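Local coordinates for melanin biosynthesis protein TyrA, putative (Shewanella oneidensis, PDB 2IIZ) that binds heme b and probably acts as a peroxidase of the dye-decolorizing (DyP) type, at residues 10-15 and 47-52; 69-72 and 78-81; 92-97 and 286-291; 143-148 and 208-213. One frame throughout, in Å; residues are numbered along the deposited sequence. Where two conformers were deposited one is given.

The four contacts are spread over a DyP-type fold built on antiparallel sheet, with N- and C-terminal halves that both belong to the dimeric alpha-beta barrel group. Contacts 1 and 2 come first along the chain, one after the other, and lie away from the heme. Their centres are 22 Å apart. Contact 1 sets the loop before strand 21-29 against helix 34-54, and contact 2 closes a short loop after helix 71-74. Contact 3 joins residues 92-97 of the N-terminal half to the distant 286-291 of the C-terminal half. Contact 4 is nested inside the loop closed by contact 3. Contacts 3 and 4 have centres 21 Å apart, and both include residues of the heme pocket. His188 bonds to Asp146 of one and Thr291 of the other.

Contact 1. Residues 10-15 and 47-52; sequences EQLGVC and YIYELT
Leu12 lies across the ring of Tyr49 and ends against Thr52. Its CD1 sits over one face of the ring, 4.2 Å from the centroid and 18° off the ring normal, a CH-pi contact. Its CG is 3.7 Å from Tyr49 CE2, so the leucine covers the rim as well. Tyr49 has CG anti to the backbone N (chi1 -171°), which swings the ring from helix 34-54 out to the loop. The same Leu12 CD1 also meets Thr52 OG1 and the threonine methyl CG2, each at 3.6 Å. An alanine here is likely to uncover the ring face and leave a gap beside Thr52. A water lies in the ring plane, 3.1 Å from Tyr49 OH, and donates a weak bond to Glu10 O. The type I turn Gln11-Val14 carries Leu12, while Gln11 ties to Val64 of strand 61-67. Loop and helix therefore meet through Leu12 on the ring face and on Thr52, with no direct hydrogen bond between the two segments; the water link is weak on the Glu10 side.

Contact 2. Residues 69-72 and 78-81; sequences NYWD and SRPE
Trp71 has CG anti to the backbone N (chi1 -176°), which sends its indole from the start of helix 71-74 to the 78-81 loop. Arg79 bends at chi3 (65°), and this brings its guanidinium up to Asp72. Trp71 NE1 donates to Ser78 O over 2.8 Å. The bond is nearly straight (169°), lies in the carbonyl plane and uses a lone pair. Pro80 covers one face of the indole: CD is 3.5 Å from Trp71 CE2, and CG stands over the six-membered ring in a CH-pi contact, 4.2 Å from the centroid. Arg79 CG packs at 3.3 Å from Trp71 CD1. Beyond it, Arg79 NH1 makes a salt bridge to Asp72 OD2 at 3.1 Å, with a weaker bond to OD1. Phe175 packs on Pro80, and the ring of Tyr75 meets that of Trp71. The buried indole N-H is thus satisfied by a backbone carbonyl of the loop that follows its own helix. The ion pair lies at the more exposed margin, where solvent probably weakens it.

Contact 3. Residues 92-97 and 286-291; sequences GNREAP and HLMHFT
The backbone bond from Phe290 N to Leu287 O, 2.9 Å long, helps close the turn that presents Met288 to Arg94. His289 N to His286 O, at 3.1 Å, is a second bond of this turn. Leu287 and Thr291 touch the heme. Met288 is present as selenomethionine. Its side chain crosses that of Arg94 at about a right angle, and the touch is made by carbon and selenium. Met288 CE comes 3.6 Å from Arg94 CB, and SE lies 4.1 Å from Arg94 CD. The methionine chain bends at chi3 (67°), which turns CE back over the first carbons of the arginine. Met288 has two conformers, so the exact fit of its end is less certain. No hydrogen bond spans the two segments. The polar end of Arg94 is occupied outside them: NE bonds to Val276 O, and NH2 forms a salt bridge with Glu91. The contact therefore brings strand 94-96, which pairs with strand 89-91, against the loop before strand 291-301, with helix 266-276 against both, through Leu272 on Ala96 and Met275 and Val276 on Met288.

Contact 4. Residues 143-148 and 208-213; sequences DSRDLT and TKQDNI. With HEM (protoporphyrin IX containing Fe), chain C.
Arg145 and Lys209 each point their charged end at main-chain carbonyls of the other loop, and no acid spans the contact. The edge of the Arg145 guanidinium faces two successive carbonyls. NH2 lies 2.7 Å from Lys209 O and makes a weak bond to Gln210 O at 3.4 Å. In return Lys209, extended beyond CG, carries NZ to a weak bond with Thr148 O at 3.2 Å; Gln201 is its stronger partner. Arg145 is steadied on its own side by a salt bridge from NH1 to Asp143 OD2, 3.1 Å, and by NE bonding to Gly149 O. Asp146, next in the chain, turns to the heme. Its OD2 accepts from Thr148 OG1 at 2.7 Å, on the anti side, and from Thr148 N at 2.9 Å, from above the carboxylate plane. Its OD1 is hydrogen-bonded to His188 NE2 and sits 3.4 Å from the heme methyl CMB. With an alanine in its place, Thr148 would probably lose its acceptor and His188 its partner, and a gap would open beside that methyl. The bond to Thr148 N makes an Asx turn, here built into the wall of the heme pocket in the C-terminal part of a DyP-type peroxidase.

Contact 1. Residues 10-15 and 47-52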
loop_
_atom_site.group_PDB
_atom_site.type_symbol
_atom_site.label_atom_id
_atom_site.label_comp_id
_atom_site.label_asym_id
_atom_site.label_seq_id
_atom_site.Cartn_x
_atom_site.Cartn_y
_atom_site.Cartn_z
ATOM N N GLU A 10 29.054 1.634 5.786
ATOM C CA GLU A 10 28.006 1.656 4.787
ATOM C C GLU A 10 26.648 1.657 5.480
ATOM O O GLU A 10 26.493 1.081 6.567
ATOM C CB GLU A 10 28.111 0.460 3.838
ATOM C CG GLU A 10 27.578 -0.892 4.382
ATOM C CD GLU A 10 28.679 -1.719 4.998
ATOM O OE1 GLU A 10 29.629 -1.113 5.530
ATOM O OE2 GLU A 10 28.594 -2.966 4.943
ATOM N N GLN A 11 25.673 2.306 4.852
ATOM C CA GLN A 11 24.300 2.231 5.319
ATOM C C GLN A 11 23.801 0.822 5.111
ATOM O O GLN A 11 24.096 0.184 4.097
ATOM C CB GLN A 11 23.417 3.224 4.577
ATOM C CG GLN A 11 23.764 4.653 4.912
ATOM C CD GLN A 11 22.833 5.633 4.276
ATOM O OE1 GLN A 11 21.651 5.662 4.587
ATOM N NE2 GLN A 11 23.359 6.448 3.380
ATOM N N LEU A 12 23.034 0.338 6.079
ATOM C CA LEU A 12 22.752 -1.085 6.178
ATOM C C LEU A 12 21.743 -1.563 5.150
ATOM O O LEU A 12 21.705 -2.751 4.837
ATOM C CB LEU A 12 22.266 -1.425 7.586
ATOM C CG LEU A 12 23.231 -1.108 8.725
ATOM C CD1 LEU A 12 22.638 -1.522 10.058
ATOM C CD2 LEU A 12 24.564 -1.821 8.499
ATOM N N GLY A 13 20.931 -0.656 4.622
ATOM C CA GLY A 13 19.854 -1.057 3.702
ATOM C C GLY A 13 20.331 -1.268 2.276
ATOM O O GLY A 13 19.580 -1.724 1.440
ATOM N N VAL A 14 21.587 -0.934 1.993
ATOM C CA VAL A 14 22.081 -0.979 0.619
ATOM C C VAL A 14 22.238 -2.401 0.163
ATOM O O VAL A 14 21.823 -2.748 -0.954
ATOM C CB VAL A 14 23.444 -0.302 0.456
ATOM C CG1 VAL A 14 23.916 -0.431 -0.995
ATOM C CG2 VAL A 14 23.355 1.183 0.833
ATOM N N CYS A 15 22.852 -3.210 1.030
ATOM C CA CYS A 15 23.118 -4.620 0.760
ATOM C C CYS A 15 22.155 -5.570 1.487
ATOM O O CYS A 15 22.346 -6.785 1.456
ATOM C CB CYS A 15 24.536 -4.970 1.171
ATOM S SG CYS A 15 25.831 -4.133 0.264
ATOM N N TYR A 47 19.228 7.749 12.274
ATOM C CA TYR A 47 17.993 7.168 12.782
ATOM C C TYR A 47 17.712 5.868 12.050
ATOM O O TYR A 47 17.483 4.843 12.681
ATOM C CB TYR A 47 16.879 8.199 12.586
ATOM C CG TYR A 47 15.456 7.801 12.893
ATOM C CD1 TYR A 47 15.067 7.382 14.160
ATOM C CD2 TYR A 47 14.479 7.874 11.894
ATOM C CE1 TYR A 47 13.727 7.027 14.413
ATOM C CE2 TYR A 47 13.163 7.526 12.132
ATOM C CZ TYR A 47 12.782 7.106 13.380
ATOM O OH TYR A 47 11.451 6.771 13.563
ATOM N N ILE A 48 17.750 5.924 10.721
ATOM C CA ILE A 48 17.552 4.746 9.876
ATOM C C ILE A 48 18.491 3.583 10.213
ATOM O O ILE A 48 18.105 2.406 10.149
ATOM C CB ILE A 48 17.701 5.110 8.374
ATOM C CG1 ILE A 48 16.495 5.928 7.928
ATOM C CG2 ILE A 48 17.789 3.848 7.503
ATOM C CD1 ILE A 48 16.580 6.484 6.501
ATOM N N TYR A 49 19.722 3.921 10.567
ATOM C CA TYR A 49 20.726 2.930 10.977
ATOM C C TYR A 49 20.328 2.331 12.307
ATOM O O TYR A 49 20.188 1.125 12.444
ATOM C CB TYR A 49 22.076 3.637 11.090
ATOM C CG TYR A 49 23.302 2.792 11.287
ATOM C CD1 TYR A 49 23.734 2.436 12.560
ATOM C CD2 TYR A 49 24.053 2.365 10.192
ATOM C CE1 TYR A 49 24.892 1.658 12.738
ATOM C CE2 TYR A 49 25.209 1.591 10.356
ATOM C CZ TYR A 49 25.619 1.243 11.626
ATOM O OH TYR A 49 26.756 0.478 11.764
ATOM N N GLU A 50 20.139 3.200 13.286
ATOM C CA GLU A 50 19.727 2.810 14.633
ATOM C C GLU A 50 18.478 1.901 14.664
ATOM O O GLU A 50 18.341 1.051 15.559
ATOM C CB GLU A 50 19.491 4.083 15.468
ATOM C CG GLU A 50 20.809 4.850 15.762
ATOM C CD GLU A 50 20.621 6.204 16.460
ATOM O OE1 GLU A 50 19.512 6.791 16.420
ATOM O OE2 GLU A 50 21.610 6.686 17.059
ATOM N N LEU A 51 17.582 2.088 13.690
ATOM C CA LEU A 51 16.310 1.348 13.612
ATOM C C LEU A 51 16.468 -0.119 13.213
ATOM O O LEU A 51 15.560 -0.944 13.456
ATOM C CB LEU A 51 15.363 2.027 12.612
ATOM C CG LEU A 51 14.749 3.354 13.043
ATOM C CD1 LEU A 51 14.016 3.972 11.893
ATOM C CD2 LEU A 51 13.806 3.135 14.177
ATOM N N THR A 52 17.610 -0.428 12.600
ATOM C CA THR A 52 17.977 -1.799 12.299
ATOM C C THR A 52 18.002 -2.637 13.589
ATOM O O THR A 52 17.395 -3.711 13.668
ATOM C CB THR A 52 19.314 -1.844 11.516
ATOM O OG1 THR A 52 19.087 -1.316 10.190
ATOM C CG2 THR A 52 19.810 -3.280 11.358
HETATM O O HOH W 1 27.627 -0.722 9.090
#

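Contact 2. Residues 69-72 and 78-81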
loop_
_atom_site.group_PDB
_atom_site.type_symbol
_atom_site.label_atom_id
_atom_site.label_comp_id
_atom_site.label_asym_id
_atom_site.label_seq_id
_atom_site.Cartn_x
_atom_site.Cartn_y
_atom_site.Cartn_z
ATOM N N ASN A 69 21.971 15.346 -9.686
ATOM C CA ASN A 69 21.854 16.760 -10.063
ATOM C C ASN A 69 21.756 17.739 -8.878
ATOM O O ASN A 69 21.690 18.950 -9.072
ATOM C CB ASN A 69 20.650 16.944 -11.007
ATOM C CG ASN A 69 20.975 16.580 -12.447
ATOM O OD1 ASN A 69 22.087 16.145 -12.751
ATOM N ND2 ASN A 69 20.004 16.759 -13.341
ATOM N N TYR A 70 21.742 17.213 -7.659
ATOM C CA TYR A 70 21.682 18.045 -6.459
ATOM C C TYR A 70 22.902 17.895 -5.560
ATOM O O TYR A 70 23.088 18.688 -4.638
ATOM C CB TYR A 70 20.440 17.672 -5.671
ATOM C CG TYR A 70 20.137 18.591 -4.531
ATOM C CD1 TYR A 70 19.868 19.936 -4.755
ATOM C CD2 TYR A 70 20.113 18.118 -3.224
ATOM C CE1 TYR A 70 19.585 20.791 -3.704
ATOM C CE2 TYR A 70 19.833 18.960 -2.171
ATOM C CZ TYR A 70 19.570 20.295 -2.413
ATOM O OH TYR A 70 19.289 21.131 -1.364
ATOM N N TRP A 71 23.733 16.881 -5.815
ATOM C CA TRP A 71 24.933 16.656 -5.003
ATOM C C TRP A 71 25.687 17.961 -4.749
ATOM O O TRP A 71 26.039 18.260 -3.612
ATOM C CB TRP A 71 25.890 15.639 -5.652
ATOM C CG TRP A 71 27.063 15.340 -4.765
ATOM C CD1 TRP A 71 28.285 15.966 -4.764
ATOM C CD2 TRP A 71 27.121 14.344 -3.736
ATOM N NE1 TRP A 71 29.092 15.413 -3.803
ATOM C CE2 TRP A 71 28.399 14.416 -3.158
ATOM C CE3 TRP A 71 26.207 13.389 -3.249
ATOM C CZ2 TRP A 71 28.793 13.576 -2.117
ATOM C CZ3 TRP A 71 26.604 12.549 -2.206
ATOM C CH2 TRP A 71 27.882 12.652 -1.659
ATOM N N ASP A 72 25.923 18.725 -5.810
ATOM C CA ASP A 72 26.785 19.919 -5.726
ATOM C C ASP A 72 26.192 21.157 -5.041
ATOM O O ASP A 72 26.915 22.091 -4.716
ATOM C CB ASP A 72 27.299 20.270 -7.118
ATOM C CG ASP A 72 28.266 19.238 -7.639
ATOM O OD1 ASP A 72 28.916 18.568 -6.808
ATOM O OD2 ASP A 72 28.379 19.092 -8.870
ATOM N N SER A 78 33.413 18.374 -2.467
ATOM C CA SER A 78 33.908 17.056 -2.845
ATOM C C SER A 78 32.785 16.225 -3.481
ATOM O O SER A 78 31.615 16.501 -3.254
ATOM C CB SER A 78 34.445 16.325 -1.610
ATOM O OG SER A 78 33.372 15.847 -0.791
ATOM N N ARG A 79 33.162 15.211 -4.263
ATOM C CA ARG A 79 32.227 14.428 -5.079
ATOM C C ARG A 79 32.708 13.011 -5.334
ATOM O O ARG A 79 33.912 12.797 -5.531
ATOM C CB ARG A 79 32.102 15.049 -6.453
ATOM C CG ARG A 79 31.045 16.082 -6.597
ATOM C CD ARG A 79 31.119 16.648 -7.992
ATOM N NE ARG A 79 30.789 15.641 -8.994
ATOM C CZ ARG A 79 29.562 15.358 -9.415
ATOM N NH1 ARG A 79 28.504 15.998 -8.933
ATOM N NH2 ARG A 79 29.390 14.422 -10.330
ATOM N N PRO A 80 31.772 12.044 -5.349
ATOM C CA PRO A 80 32.071 10.709 -5.849
ATOM C C PRO A 80 32.631 10.793 -7.267
ATOM O O PRO A 80 32.113 11.548 -8.095
ATOM C CB PRO A 80 30.702 10.001 -5.860
ATOM C CG PRO A 80 29.838 10.769 -4.941
ATOM C CD PRO A 80 30.377 12.173 -4.891
ATOM N N GLU A 81 33.684 10.022 -7.525
ATOM C CA GLU A 81 34.450 10.095 -8.765
ATOM C C GLU A 81 33.571 10.025 -10.021
ATOM O O GLU A 81 33.720 10.831 -10.941
ATOM C CB GLU A 81 35.486 8.958 -8.790
ATOM C CG GLU A 81 36.427 8.991 -9.996
ATOM C CD GLU A 81 37.392 7.810 -10.052
ATOM O OE1 GLU A 81 37.043 6.693 -9.590
ATOM O OE2 GLU A 81 38.516 8.016 -10.570
#

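Contact 3. Residues 92-97 and 286-291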
loop_
_atom_site.group_PDB
_atom_site.type_symbol
_atom_site.label_atom_id
_atom_site.label_comp_id
_atom_site.label_asym_id
_atom_site.label_seq_id
_atom_site.Cartn_x
_atom_site.Cartn_y
_atom_site.Cartn_z
ATOM N N GLY A 92 12.956 2.943 -30.711
ATOM C CA GLY A 92 11.561 2.556 -30.936
ATOM C C GLY A 92 10.674 2.884 -29.745
ATOM O O GLY A 92 10.771 3.979 -29.186
ATOM N N ASN A 93 9.815 1.939 -29.360
ATOM C CA ASN A 93 8.992 2.063 -28.155
ATOM C C ASN A 93 9.770 1.789 -26.867
ATOM O O ASN A 93 9.196 1.818 -25.783
ATOM C CB ASN A 93 7.805 1.069 -28.185
ATOM C CG ASN A 93 6.774 1.402 -29.240
ATOM O OD1 ASN A 93 6.679 2.546 -29.692
ATOM N ND2 ASN A 93 5.989 0.393 -29.647
ATOM N N ARG A 94 11.059 1.507 -26.967
ATOM C CA ARG A 94 11.834 1.145 -25.787
ATOM C C ARG A 94 12.476 2.409 -25.241
ATOM O O ARG A 94 13.558 2.811 -25.690
ATOM C CB ARG A 94 12.882 0.083 -26.117
ATOM C CG ARG A 94 12.291 -1.203 -26.713
ATOM C CD ARG A 94 13.375 -2.231 -27.023
ATOM N NE ARG A 94 14.345 -1.713 -27.992
ATOM C CZ ARG A 94 14.134 -1.657 -29.301
ATOM N NH1 ARG A 94 12.979 -2.084 -29.809
ATOM N NH2 ARG A 94 15.076 -1.163 -30.103
ATOM N N GLU A 95 11.789 3.021 -24.272
ATOM C CA GLU A 95 12.175 4.314 -23.722
ATOM C C GLU A 95 12.610 4.177 -22.274
ATOM O O GLU A 95 11.903 3.583 -21.455
ATOM C CB GLU A 95 11.009 5.300 -23.790
ATOM C CG GLU A 95 11.470 6.759 -23.744
ATOM C CD GLU A 95 10.329 7.765 -23.863
ATOM O OE1 GLU A 95 9.539 7.682 -24.835
ATOM O OE2 GLU A 95 10.228 8.642 -22.978
ATOM N N ALA A 96 13.774 4.735 -21.972
ATOM C CA ALA A 96 14.289 4.830 -20.611
ATOM C C ALA A 96 14.512 6.312 -20.321
ATOM O O ALA A 96 15.604 6.842 -20.579
ATOM C CB ALA A 96 15.591 4.063 -20.489
ATOM N N PRO A 97 13.475 6.986 -19.786
ATOM C CA PRO A 97 13.557 8.419 -19.543
ATOM C C PRO A 97 14.345 8.726 -18.256
ATOM O O PRO A 97 14.540 7.840 -17.412
ATOM C CB PRO A 97 12.085 8.838 -19.414
ATOM C CG PRO A 97 11.399 7.662 -18.876
ATOM C CD PRO A 97 12.169 6.439 -19.375
ATOM N N HIS A 286 13.386 -8.479 -25.405
ATOM C CA HIS A 286 11.950 -8.525 -25.677
ATOM C C HIS A 286 11.054 -8.363 -24.462
ATOM O O HIS A 286 9.851 -8.233 -24.623
ATOM C CB HIS A 286 11.604 -9.795 -26.435
ATOM C CG HIS A 286 11.973 -9.730 -27.889
ATOM N ND1 HIS A 286 11.375 -10.521 -28.841
ATOM C CD2 HIS A 286 12.874 -8.962 -28.545
ATOM C CE1 HIS A 286 11.898 -10.248 -30.025
ATOM N NE2 HIS A 286 12.810 -9.307 -29.872
ATOM N N LEU A 287 11.639 -8.365 -23.258
ATOM C CA LEU A 287 10.883 -8.130 -22.027
ATOM C C LEU A 287 10.352 -6.711 -22.079
ATOM O O LEU A 287 9.270 -6.409 -21.540
ATOM C CB LEU A 287 11.758 -8.326 -20.783
ATOM C CG LEU A 287 11.096 -8.120 -19.406
ATOM C CD1 LEU A 287 9.827 -8.934 -19.253
ATOM C CD2 LEU A 287 12.066 -8.464 -18.258
HETATM N N MSE A 288 11.125 -5.854 -22.754
HETATM C CA MSE A 288 10.773 -4.452 -22.876
HETATM C C MSE A 288 9.505 -4.233 -23.714
HETATM O O MSE A 288 8.938 -3.128 -23.715
HETATM C CB MSE A 288 11.938 -3.655 -23.464
HETATM C CG MSE A 288 13.171 -3.627 -22.581
HETATM SE SE MSE A 288 14.403 -2.190 -23.057
HETATM C CE MSE A 288 13.320 -0.617 -22.566
ATOM N N HIS A 289 9.042 -5.269 -24.416
ATOM C CA HIS A 289 7.761 -5.150 -25.145
ATOM C C HIS A 289 6.584 -5.231 -24.193
ATOM O O HIS A 289 5.441 -5.132 -24.631
ATOM C CB HIS A 289 7.582 -6.264 -26.170
ATOM C CG HIS A 289 8.683 -6.363 -27.169
ATOM N ND1 HIS A 289 8.922 -7.516 -27.880
ATOM C CD2 HIS A 289 9.608 -5.462 -27.587
ATOM C CE1 HIS A 289 9.947 -7.320 -28.697
ATOM N NE2 HIS A 289 10.381 -6.083 -28.537
ATOM N N PHE A 290 6.847 -5.419 -22.900
ATOM C CA PHE A 290 5.770 -5.775 -21.949
ATOM C C PHE A 290 5.664 -4.883 -20.714
ATOM O O PHE A 290 4.748 -5.063 -19.894
ATOM C CB PHE A 290 5.914 -7.251 -21.551
ATOM C CG PHE A 290 5.800 -8.187 -22.732
ATOM C CD1 PHE A 290 4.564 -8.629 -23.153
ATOM C CD2 PHE A 290 6.929 -8.598 -23.422
ATOM C CE1 PHE A 290 4.435 -9.475 -24.236
ATOM C CE2 PHE A 290 6.826 -9.442 -24.511
ATOM C CZ PHE A 290 5.567 -9.889 -24.923
ATOM N N THR A 291 6.593 -3.931 -20.596
ATOM C CA THR A 291 6.635 -3.008 -19.473
ATOM C C THR A 291 7.267 -1.729 -19.928
ATOM O O THR A 291 8.038 -1.745 -20.876
ATOM C CB THR A 291 7.443 -3.576 -18.312
ATOM O OG1 THR A 291 7.274 -2.750 -17.156
ATOM C CG2 THR A 291 8.914 -3.691 -18.676
#

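Contact 4. Residues 143-148 and 208-213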
loop_
_atom_site.group_PDB
_atom_site.type_symbol
_atom_site.label_atom_id
_atom_site.label_comp_id
_atom_site.label_asym_id
_atom_site.label_seq_id
_atom_site.Cartn_x
_atom_site.Cartn_y
_atom_site.Cartn_z
ATOM N N ASP A 143 6.843 -16.295 -3.733
ATOM C CA ASP A 143 8.221 -16.627 -3.325
ATOM C C ASP A 143 9.226 -15.765 -4.067
ATOM O O ASP A 143 9.965 -16.242 -4.935
ATOM C CB ASP A 143 8.557 -18.132 -3.500
ATOM C CG ASP A 143 7.962 -18.754 -4.762
ATOM O OD1 ASP A 143 6.959 -18.220 -5.298
ATOM O OD2 ASP A 143 8.507 -19.797 -5.205
ATOM N N SER A 144 9.237 -14.482 -3.714
ATOM C CA SER A 144 10.093 -13.491 -4.367
ATOM C C SER A 144 9.967 -13.467 -5.894
ATOM O O SER A 144 10.971 -13.519 -6.622
ATOM C CB SER A 144 11.540 -13.694 -3.956
ATOM O OG SER A 144 11.615 -13.766 -2.545
ATOM N N ARG A 145 8.728 -13.376 -6.371
ATOM C CA ARG A 145 8.477 -13.274 -7.801
ATOM C C ARG A 145 8.106 -11.816 -8.206
ATOM O O ARG A 145 7.563 -11.015 -7.417
ATOM C CB ARG A 145 7.431 -14.328 -8.241
ATOM C CG ARG A 145 7.607 -15.691 -7.510
ATOM C CD ARG A 145 6.652 -16.809 -7.945
ATOM N NE ARG A 145 7.183 -17.469 -9.127
ATOM C CZ ARG A 145 7.700 -18.697 -9.210
ATOM N NH1 ARG A 145 7.798 -19.510 -8.182
ATOM N NH2 ARG A 145 8.136 -19.107 -10.382
ATOM N N ASP A 146 8.431 -11.487 -9.448
ATOM C CA ASP A 146 7.965 -10.275 -10.097
ATOM C C ASP A 146 6.542 -10.585 -10.474
ATOM O O ASP A 146 6.159 -11.760 -10.510
ATOM C CB ASP A 146 8.818 -9.994 -11.343
ATOM C CG ASP A 146 8.306 -8.819 -12.172
ATOM O OD1 ASP A 146 8.616 -7.659 -11.837
ATOM O OD2 ASP A 146 7.598 -9.071 -13.173
ATOM N N LEU A 147 5.747 -9.562 -10.747
ATOM C CA LEU A 147 4.327 -9.792 -11.041
ATOM C C LEU A 147 4.113 -10.544 -12.359
ATOM O O LEU A 147 2.999 -11.009 -12.621
ATOM C CB LEU A 147 3.564 -8.476 -11.044
ATOM C CG LEU A 147 3.398 -7.829 -9.662
ATOM C CD1 LEU A 147 3.140 -6.369 -9.828
ATOM C CD2 LEU A 147 2.252 -8.477 -8.869
ATOM N N THR A 148 5.176 -10.663 -13.174
ATOM C CA THR A 148 5.179 -11.559 -14.338
ATOM C C THR A 148 5.032 -13.048 -13.962
ATOM O O THR A 148 4.701 -13.876 -14.811
ATOM C CB THR A 148 6.453 -11.379 -15.206
ATOM O OG1 THR A 148 7.638 -11.426 -14.392
ATOM C CG2 THR A 148 6.421 -10.049 -15.873
ATOM N N THR A 208 12.894 -21.126 -16.972
ATOM C CA THR A 208 11.548 -21.698 -16.834
ATOM C C THR A 208 10.836 -20.960 -15.707
ATOM O O THR A 208 11.474 -20.495 -14.773
ATOM C CB THR A 208 11.547 -23.214 -16.559
ATOM O OG1 THR A 208 12.232 -23.500 -15.338
ATOM C CG2 THR A 208 12.218 -23.955 -17.695
ATOM N N LYS A 209 9.514 -20.859 -15.809
ATOM C CA LYS A 209 8.724 -20.040 -14.886
ATOM C C LYS A 209 8.697 -20.655 -13.495
ATOM O O LYS A 209 9.330 -20.128 -12.582
ATOM C CB LYS A 209 7.300 -19.831 -15.427
ATOM C CG LYS A 209 6.520 -18.697 -14.748
ATOM C CD LYS A 209 5.332 -18.240 -15.600
ATOM C CE LYS A 209 4.460 -17.182 -14.890
ATOM N NZ LYS A 209 3.375 -16.628 -15.781
ATOM N N GLN A 210 7.985 -21.772 -13.340
ATOM C CA GLN A 210 7.721 -22.340 -12.025
ATOM C C GLN A 210 8.984 -22.780 -11.294
ATOM O O GLN A 210 9.278 -22.299 -10.218
ATOM C CB GLN A 210 6.752 -23.518 -12.133
ATOM C CG GLN A 210 6.130 -23.913 -10.794
ATOM C CD GLN A 210 5.390 -22.750 -10.102
ATOM O OE1 GLN A 210 5.464 -22.596 -8.890
ATOM N NE2 GLN A 210 4.679 -21.938 -10.884
ATOM N N ASP A 211 9.730 -23.700 -11.892
ATOM C CA ASP A 211 10.931 -24.243 -11.262
ATOM C C ASP A 211 12.121 -23.288 -11.338
ATOM O O ASP A 211 13.104 -23.484 -10.624
ATOM C CB ASP A 211 11.300 -25.593 -11.892
ATOM C CG ASP A 211 10.236 -26.664 -11.664
ATOM O OD1 ASP A 211 9.465 -26.561 -10.682
ATOM O OD2 ASP A 211 10.176 -27.613 -12.476
ATOM N N ASN A 212 12.032 -22.269 -12.195
ATOM C CA ASN A 212 13.064 -21.236 -12.315
ATOM C C ASN A 212 14.423 -21.794 -12.699
ATOM O O ASN A 212 15.418 -21.513 -12.049
ATOM C CB ASN A 212 13.191 -20.453 -11.012
ATOM C CG ASN A 212 14.117 -19.255 -11.138
ATOM O OD1 ASN A 212 14.278 -18.663 -12.240
ATOM N ND2 ASN A 212 14.740 -18.881 -10.009
ATOM N N ILE A 213 14.450 -22.586 -13.761
ATOM C CA ILE A 213 15.661 -23.279 -14.195
ATOM C C ILE A 213 16.292 -22.503 -15.348
ATOM O O ILE A 213 15.660 -22.272 -16.381
ATOM C CB ILE A 213 15.331 -24.722 -14.627
ATOM C CG1 ILE A 213 14.749 -25.499 -13.447
ATOM C CG2 ILE A 213 16.570 -25.448 -15.140
ATOM C CD1 ILE A 213 13.815 -26.608 -13.863
HETATM C CHA HEM C . 17.830 -11.129 -14.043
HETATM C CHB HEM C . 13.303 -9.485 -14.112
HETATM C CHC HEM C . 14.841 -5.093 -15.218
HETATM C CHD HEM C . 19.366 -6.561 -14.613
HETATM C C1A HEM C . 16.462 -11.074 -13.999
HETATM C C2A HEM C . 15.585 -12.207 -13.792
HETATM C C3A HEM C . 14.328 -11.729 -13.813
HETATM C C4A HEM C . 14.388 -10.307 -14.026
HETATM C CMA HEM C . 13.019 -12.519 -13.647
HETATM C CAA HEM C . 16.045 -13.671 -13.588
HETATM C CBA HEM C . 16.252 -14.008 -12.097
HETATM C CGA HEM C . 17.560 -13.446 -11.587
HETATM O O1A HEM C . 17.548 -12.442 -10.815
HETATM O O2A HEM C . 18.638 -13.998 -11.941
HETATM C C1B HEM C . 13.336 -8.164 -14.433
HETATM C C2B HEM C . 12.166 -7.329 -14.604
HETATM C C3B HEM C . 12.599 -6.101 -14.913
HETATM C C4B HEM C . 14.041 -6.145 -14.938
HETATM C CMB HEM C . 10.719 -7.848 -14.439
HETATM C CAB HEM C . 11.802 -4.819 -15.201
HETATM C CBB HEM C . 10.631 -4.869 -15.820
HETATM C C1C HEM C . 16.199 -5.129 -15.170
HETATM C C2C HEM C . 17.047 -4.011 -15.489
HETATM C C3C HEM C . 18.311 -4.410 -15.324
HETATM C C4C HEM C . 18.275 -5.794 -14.891
HETATM C CMC HEM C . 16.499 -2.646 -15.934
HETATM C CAC HEM C . 19.610 -3.609 -15.533
HETATM C CBC HEM C . 19.661 -2.338 -15.956
HETATM C C1D HEM C . 19.377 -7.909 -14.381
HETATM C C2D HEM C . 20.562 -8.672 -14.090
HETATM C C3D HEM C . 20.084 -10.101 -13.912
HETATM C C4D HEM C . 18.659 -10.047 -14.115
HETATM C CMD HEM C . 22.007 -8.139 -13.992
HETATM C CAD HEM C . 20.916 -11.353 -13.593
HETATM C CBD HEM C . 21.221 -12.053 -14.907
HETATM C CGD HEM C . 22.277 -13.123 -14.758
HETATM O O1D HEM C . 21.904 -14.336 -14.795
HETATM O O2D HEM C . 23.471 -12.757 -14.606
HETATM N NA HEM C . 15.706 -9.924 -14.140
HETATM N NB HEM C . 14.471 -7.413 -14.641
HETATM N NC HEM C . 16.964 -6.211 -14.803
HETATM N ND HEM C . 18.278 -8.746 -14.388
HETATM FE FE HEM C . 16.326 -8.123 -14.691
#